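Local coordinates for macro domain-containing protein (PDB 7OMU) that belongs to the macro domain proteins and carries adenosine-5-diphosphoribose in a pocket of its macro domain, at residues L280-L294 with H310-H322. The protein carries 1 engineered substitution. Residues are numbered along the deposited sequence; the frame is centred on the assembly and turned at random.
Sequences LEFGKPYLYKRESSL and HQTWFLLFPTKRH. With APR (adenosine-5-diphosphoribose), chain C.
Leu-316 O takes two groups from segment 280-294: Tyr-286 N donates to it at 2.9 Å, and Pro-285 CA, just before the strand, brings a C-H and lies 3.1 Å from the same oxygen. Leu-316 N returns a bond to Tyr-286 O, and Tyr-288 and Phe-314 form a second reciprocal pair, so Tyr-286/Leu-316 and Tyr-288/Phe-314 are antiparallel hydrogen-bonded pairs flanking the non-hydrogen-bonded Leu-287/Leu-315. The axes of strands 286-288 and 313-318 approach to 4.6 Å, with their N-to-C directions 160° apart, near antiparallel.

Beyond the ladder, Lys-289 CA sits over the five-membered ring of Trp-313, 3.5 Å from its centroid, a CH-pi contact. With CG anti to its carbonyl carbon (chi1 -66°) and an extended chain, Lys-289 continues across that indole face, and its NZ pairs with Glu-346. Leu-287 CD2 comes obliquely to CE3 of the six-membered ring, 3.7 Å away. At the other end, the Arg-321 guanidinium lies over one Phe-282 face but tilted 41° to it, CZ 4.0 Å from the centroid, a cation-pi contact; Glu-328 pairs with its NH2. Pro-318 CG packs 3.4 Å from Glu-281 O in the type II turn Glu-281 to Lys-284.

Strand 313-318 also bonds to strand 241-246 through its backbone, and 286-288 is the outermost strand on this side of the mixed macro-domain sheet, while Thr-319 and Lys-320, just past 313-318, line the adenosine-5-diphosphoribose pocket.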
# COMPACT_ATOMS: atom_id res chain seq x y z
N LEU A 280 1.03 11.34 28.18
CA LEU A 280 0.43 10.05 27.76
C LEU A 280 0.46 9.10 28.97
O LEU A 280 1.52 8.48 29.23
CB LEU A 280 1.25 9.48 26.59
CG LEU A 280 0.89 8.06 26.15
CD1 LEU A 280 -0.20 8.08 25.09
CD2 LEU A 280 2.12 7.35 25.61
N GLU A 281 -0.65 9.03 29.70
CA GLU A 281 -0.92 7.99 30.73
C GLU A 281 -1.90 6.97 30.15
O GLU A 281 -2.66 7.34 29.23
CB GLU A 281 -1.54 8.60 31.99
CG GLU A 281 -0.63 9.56 32.74
CD GLU A 281 -1.39 10.50 33.66
OE1 GLU A 281 -2.18 11.31 33.14
OE2 GLU A 281 -1.22 10.40 34.89
N PHE A 282 -1.89 5.75 30.69
CA PHE A 282 -2.93 4.71 30.46
C PHE A 282 -4.30 5.38 30.56
O PHE A 282 -4.59 5.99 31.61
CB PHE A 282 -2.73 3.57 31.47
CG PHE A 282 -3.73 2.44 31.40
CD1 PHE A 282 -3.63 1.45 30.43
CD2 PHE A 282 -4.79 2.38 32.29
CE1 PHE A 282 -4.55 0.42 30.37
CE2 PHE A 282 -5.72 1.36 32.23
CZ PHE A 282 -5.60 0.37 31.27
N GLY A 283 -5.10 5.33 29.49
CA GLY A 283 -6.46 5.90 29.40
C GLY A 283 -6.48 7.35 28.92
O GLY A 283 -7.59 7.91 28.82
N LYS A 284 -5.31 7.93 28.61
CA LYS A 284 -5.19 9.33 28.12
C LYS A 284 -4.42 9.32 26.81
O LYS A 284 -3.19 9.44 26.80
CB LYS A 284 -4.50 10.19 29.19
CG LYS A 284 -4.47 11.68 28.90
CD LYS A 284 -3.67 12.46 29.91
CE LYS A 284 -3.22 13.81 29.40
NZ LYS A 284 -2.11 14.36 30.22
N PRO A 285 -5.11 9.16 25.65
CA PRO A 285 -4.47 9.19 24.34
C PRO A 285 -3.81 10.55 24.03
O PRO A 285 -4.39 11.57 24.38
CB PRO A 285 -5.61 8.95 23.35
CG PRO A 285 -6.71 8.31 24.17
CD PRO A 285 -6.55 8.89 25.55
N TYR A 286 -2.64 10.52 23.39
CA TYR A 286 -1.89 11.71 22.91
C TYR A 286 -2.02 11.79 21.39
O TYR A 286 -1.68 10.80 20.71
CB TYR A 286 -0.42 11.64 23.33
CG TYR A 286 0.40 12.85 22.93
CD1 TYR A 286 0.48 13.96 23.74
CD2 TYR A 286 1.09 12.87 21.73
CE1 TYR A 286 1.24 15.07 23.39
CE2 TYR A 286 1.85 13.97 21.36
CZ TYR A 286 1.92 15.07 22.19
OH TYR A 286 2.66 16.16 21.83
N LEU A 287 -2.49 12.94 20.87
CA LEU A 287 -2.60 13.22 19.42
C LEU A 287 -1.35 13.97 18.95
O LEU A 287 -1.12 15.10 19.42
CB LEU A 287 -3.86 14.04 19.15
CG LEU A 287 -4.08 14.43 17.69
CD1 LEU A 287 -4.35 13.21 16.83
CD2 LEU A 287 -5.22 15.42 17.57
N TYR A 288 -0.57 13.35 18.06
CA TYR A 288 0.60 13.95 17.36
C TYR A 288 0.10 14.60 16.07
O TYR A 288 -0.27 13.86 15.15
CB TYR A 288 1.65 12.87 17.09
CG TYR A 288 2.91 13.31 16.38
CD1 TYR A 288 3.36 14.62 16.40
CD2 TYR A 288 3.69 12.38 15.72
CE1 TYR A 288 4.52 14.99 15.76
CE2 TYR A 288 4.86 12.73 15.07
CZ TYR A 288 5.29 14.05 15.10
OH TYR A 288 6.45 14.41 14.47
N LYS A 289 0.07 15.94 16.02
CA LYS A 289 -0.37 16.71 14.84
C LYS A 289 0.83 16.88 13.90
O LYS A 289 1.29 18.02 13.72
CB LYS A 289 -1.02 18.02 15.27
CG LYS A 289 -2.32 17.85 16.04
CD LYS A 289 -3.01 19.15 16.36
CE LYS A 289 -4.20 18.98 17.29
NZ LYS A 289 -4.74 20.29 17.72
N ARG A 290 1.30 15.77 13.33
CA ARG A 290 2.48 15.67 12.43
C ARG A 290 2.21 16.47 11.15
O ARG A 290 1.25 16.14 10.43
CB ARG A 290 2.72 14.19 12.12
CG ARG A 290 4.15 13.84 11.72
CD ARG A 290 4.30 12.33 11.63
NE ARG A 290 4.33 11.88 10.25
CZ ARG A 290 5.37 11.29 9.68
NH1 ARG A 290 6.47 11.07 10.36
NH2 ARG A 290 5.30 10.91 8.41
N GLU A 291 3.05 17.48 10.87
CA GLU A 291 2.90 18.39 9.70
C GLU A 291 3.56 17.76 8.46
O GLU A 291 3.47 18.37 7.38
CB GLU A 291 3.46 19.78 10.02
CG GLU A 291 2.58 20.55 10.99
CD GLU A 291 3.01 21.97 11.32
OE1 GLU A 291 3.39 22.71 10.39
OE2 GLU A 291 2.95 22.34 12.53
N SER A 292 4.17 16.58 8.61
CA SER A 292 4.82 15.80 7.52
C SER A 292 3.76 15.36 6.50
O SER A 292 2.61 15.11 6.91
CB SER A 292 5.57 14.60 8.08
OG SER A 292 6.67 14.23 7.25
N SER A 293 4.14 15.29 5.22
CA SER A 293 3.29 14.84 4.09
C SER A 293 3.56 13.35 3.80
O SER A 293 4.71 13.02 3.46
CB SER A 293 3.54 15.67 2.86
OG SER A 293 3.00 15.04 1.71
N LEU A 294 2.53 12.51 3.91
CA LEU A 294 2.64 11.03 3.77
C LEU A 294 2.81 10.67 2.29
O LEU A 294 3.52 9.69 2.01
CB LEU A 294 1.39 10.38 4.36
CG LEU A 294 1.45 8.86 4.52
CD1 LEU A 294 2.51 8.45 5.53
CD2 LEU A 294 0.09 8.30 4.93
N HIS A 310 -2.36 16.62 1.51
CA HIS A 310 -3.17 15.96 2.57
C HIS A 310 -2.30 15.79 3.83
O HIS A 310 -1.12 15.38 3.69
CB HIS A 310 -3.75 14.65 2.00
CG HIS A 310 -4.37 13.71 2.99
ND1 HIS A 310 -3.91 12.41 3.15
CD2 HIS A 310 -5.41 13.86 3.84
CE1 HIS A 310 -4.64 11.80 4.07
NE2 HIS A 310 -5.56 12.67 4.51
N GLN A 311 -2.86 16.10 5.01
CA GLN A 311 -2.17 15.94 6.33
C GLN A 311 -2.53 14.59 6.95
O GLN A 311 -3.66 14.10 6.74
CB GLN A 311 -2.53 17.09 7.28
CG GLN A 311 -3.92 16.96 7.91
CD GLN A 311 -4.38 18.20 8.65
OE1 GLN A 311 -5.56 18.32 9.00
NE2 GLN A 311 -3.48 19.14 8.90
N THR A 312 -1.58 14.00 7.69
CA THR A 312 -1.73 12.70 8.39
C THR A 312 -1.17 12.84 9.80
O THR A 312 0.07 12.96 9.95
CB THR A 312 -1.07 11.56 7.61
OG1 THR A 312 -1.60 11.54 6.29
CG2 THR A 312 -1.29 10.21 8.25
N TRP A 313 -2.06 12.84 10.80
CA TRP A 313 -1.75 12.88 12.25
C TRP A 313 -1.70 11.44 12.78
O TRP A 313 -2.26 10.55 12.12
CB TRP A 313 -2.80 13.70 13.01
CG TRP A 313 -2.85 15.15 12.65
CD1 TRP A 313 -1.95 15.86 11.91
CD2 TRP A 313 -3.84 16.10 13.09
NE1 TRP A 313 -2.32 17.18 11.84
CE2 TRP A 313 -3.48 17.35 12.55
CE3 TRP A 313 -4.99 16.01 13.88
CZ2 TRP A 313 -4.24 18.50 12.77
CZ3 TRP A 313 -5.74 17.14 14.10
CH2 TRP A 313 -5.36 18.37 13.56
N PHE A 314 -1.06 11.25 13.93
CA PHE A 314 -0.97 9.95 14.64
C PHE A 314 -1.55 10.12 16.04
O PHE A 314 -1.07 11.00 16.77
CB PHE A 314 0.47 9.46 14.70
CG PHE A 314 0.99 8.91 13.40
CD1 PHE A 314 1.39 9.77 12.39
CD2 PHE A 314 1.05 7.55 13.18
CE1 PHE A 314 1.87 9.26 11.19
CE2 PHE A 314 1.52 7.05 11.98
CZ PHE A 314 1.93 7.90 10.98
N LEU A 315 -2.55 9.31 16.39
CA LEU A 315 -3.15 9.25 17.74
C LEU A 315 -2.50 8.08 18.47
O LEU A 315 -2.64 6.94 18.00
CB LEU A 315 -4.66 9.06 17.63
CG LEU A 315 -5.42 9.05 18.96
CD1 LEU A 315 -5.29 10.39 19.67
CD2 LEU A 315 -6.89 8.71 18.75
N LEU A 316 -1.77 8.36 19.55
CA LEU A 316 -1.15 7.34 20.44
C LEU A 316 -2.19 6.94 21.49
O LEU A 316 -2.55 7.78 22.33
CB LEU A 316 0.13 7.91 21.05
CG LEU A 316 1.16 8.39 20.03
CD1 LEU A 316 2.33 9.07 20.71
CD2 LEU A 316 1.64 7.24 19.16
N PHE A 317 -2.66 5.69 21.41
CA PHE A 317 -3.77 5.13 22.21
C PHE A 317 -3.23 4.04 23.13
O PHE A 317 -3.03 2.91 22.69
CB PHE A 317 -4.84 4.58 21.27
CG PHE A 317 -6.15 4.26 21.92
CD1 PHE A 317 -6.25 3.27 22.88
CD2 PHE A 317 -7.30 4.95 21.56
CE1 PHE A 317 -7.46 2.97 23.47
CE2 PHE A 317 -8.52 4.65 22.16
CZ PHE A 317 -8.59 3.66 23.11
N PRO A 318 -2.99 4.32 24.42
CA PRO A 318 -2.50 3.30 25.34
C PRO A 318 -3.57 2.24 25.65
O PRO A 318 -4.62 2.61 26.18
CB PRO A 318 -2.12 4.10 26.60
CG PRO A 318 -3.02 5.32 26.55
CD PRO A 318 -3.17 5.63 25.07
N THR A 319 -3.29 0.98 25.31
CA THR A 319 -4.19 -0.20 25.51
C THR A 319 -3.67 -1.09 26.64
O THR A 319 -4.31 -2.14 26.87
CB THR A 319 -4.29 -1.05 24.24
OG1 THR A 319 -3.01 -1.63 23.99
CG2 THR A 319 -4.73 -0.26 23.02
N LYS A 320 -2.57 -0.72 27.31
CA LYS A 320 -1.95 -1.50 28.41
C LYS A 320 -0.89 -0.65 29.12
O LYS A 320 -0.61 0.47 28.64
CB LYS A 320 -1.33 -2.79 27.85
CG LYS A 320 -0.21 -2.57 26.85
CD LYS A 320 -0.16 -3.63 25.76
CE LYS A 320 0.12 -5.02 26.29
NZ LYS A 320 0.41 -5.98 25.19
N ARG A 321 -0.32 -1.18 30.21
CA ARG A 321 0.72 -0.50 31.04
C ARG A 321 2.12 -0.94 30.59
O ARG A 321 2.83 -0.10 30.00
CB ARG A 321 0.45 -0.77 32.53
CG ARG A 321 -0.88 -0.23 33.01
CD ARG A 321 -1.15 -0.57 34.46
NE ARG A 321 -2.58 -0.63 34.75
CZ ARG A 321 -3.37 0.42 34.96
NH1 ARG A 321 -2.89 1.65 34.94
NH2 ARG A 321 -4.66 0.23 35.21
N HIS A 322 2.50 -2.19 30.87
CA HIS A 322 3.78 -2.80 30.42
C HIS A 322 3.56 -3.55 29.10
O HIS A 322 2.39 -3.86 28.79
CB HIS A 322 4.36 -3.70 31.52
CG HIS A 322 5.84 -3.89 31.43
ND1 HIS A 322 6.42 -5.07 31.02
CD2 HIS A 322 6.86 -3.04 31.70
CE1 HIS A 322 7.73 -4.95 31.03
NE2 HIS A 322 8.03 -3.71 31.45
N1 APR C . -3.57 -2.38 9.32
C2 APR C . -4.57 -2.81 10.10
N3 APR C . -4.52 -3.58 11.19
C4 APR C . -3.26 -3.94 11.46
C5 APR C . -2.13 -3.58 10.75
C6 APR C . -2.30 -2.76 9.62
N6 APR C . -1.31 -2.34 8.84
N7 APR C . -1.00 -4.14 11.34
C8 APR C . -1.45 -4.81 12.37
N9 APR C . -2.83 -4.72 12.49
C1' APR C . -3.68 -5.33 13.52
C2' APR C . -3.15 -6.65 14.07
O2' APR C . -3.68 -7.75 13.34
C3' APR C . -3.61 -6.64 15.53
O3' APR C . -4.67 -7.58 15.74
O4' APR C . -3.75 -4.45 14.61
C4' APR C . -4.07 -5.20 15.80
C5' APR C . -3.45 -4.52 17.00
O5' APR C . -2.00 -4.43 16.84
PA APR C . -0.99 -4.59 18.09
O1A APR C . 0.20 -3.71 17.88
O2A APR C . -0.74 -6.04 18.34
O3A APR C . -1.85 -3.98 19.31
PB APR C . -2.15 -4.44 20.82
O1B APR C . -2.74 -5.82 20.79
O2B APR C . -2.93 -3.37 21.51
O5D APR C . -0.67 -4.51 21.45
C5D APR C . -0.04 -3.31 21.97
O4D APR C . 2.16 -3.97 21.22
O1D APR C . 2.00 -2.39 19.54
C1D APR C . 2.72 -2.78 20.65
O2D APR C . 3.83 -0.96 21.94
C2D APR C . 2.63 -1.69 21.74
O3D APR C . 3.27 -2.93 23.75
C3D APR C . 2.18 -2.44 22.99
C4D APR C . 1.39 -3.60 22.38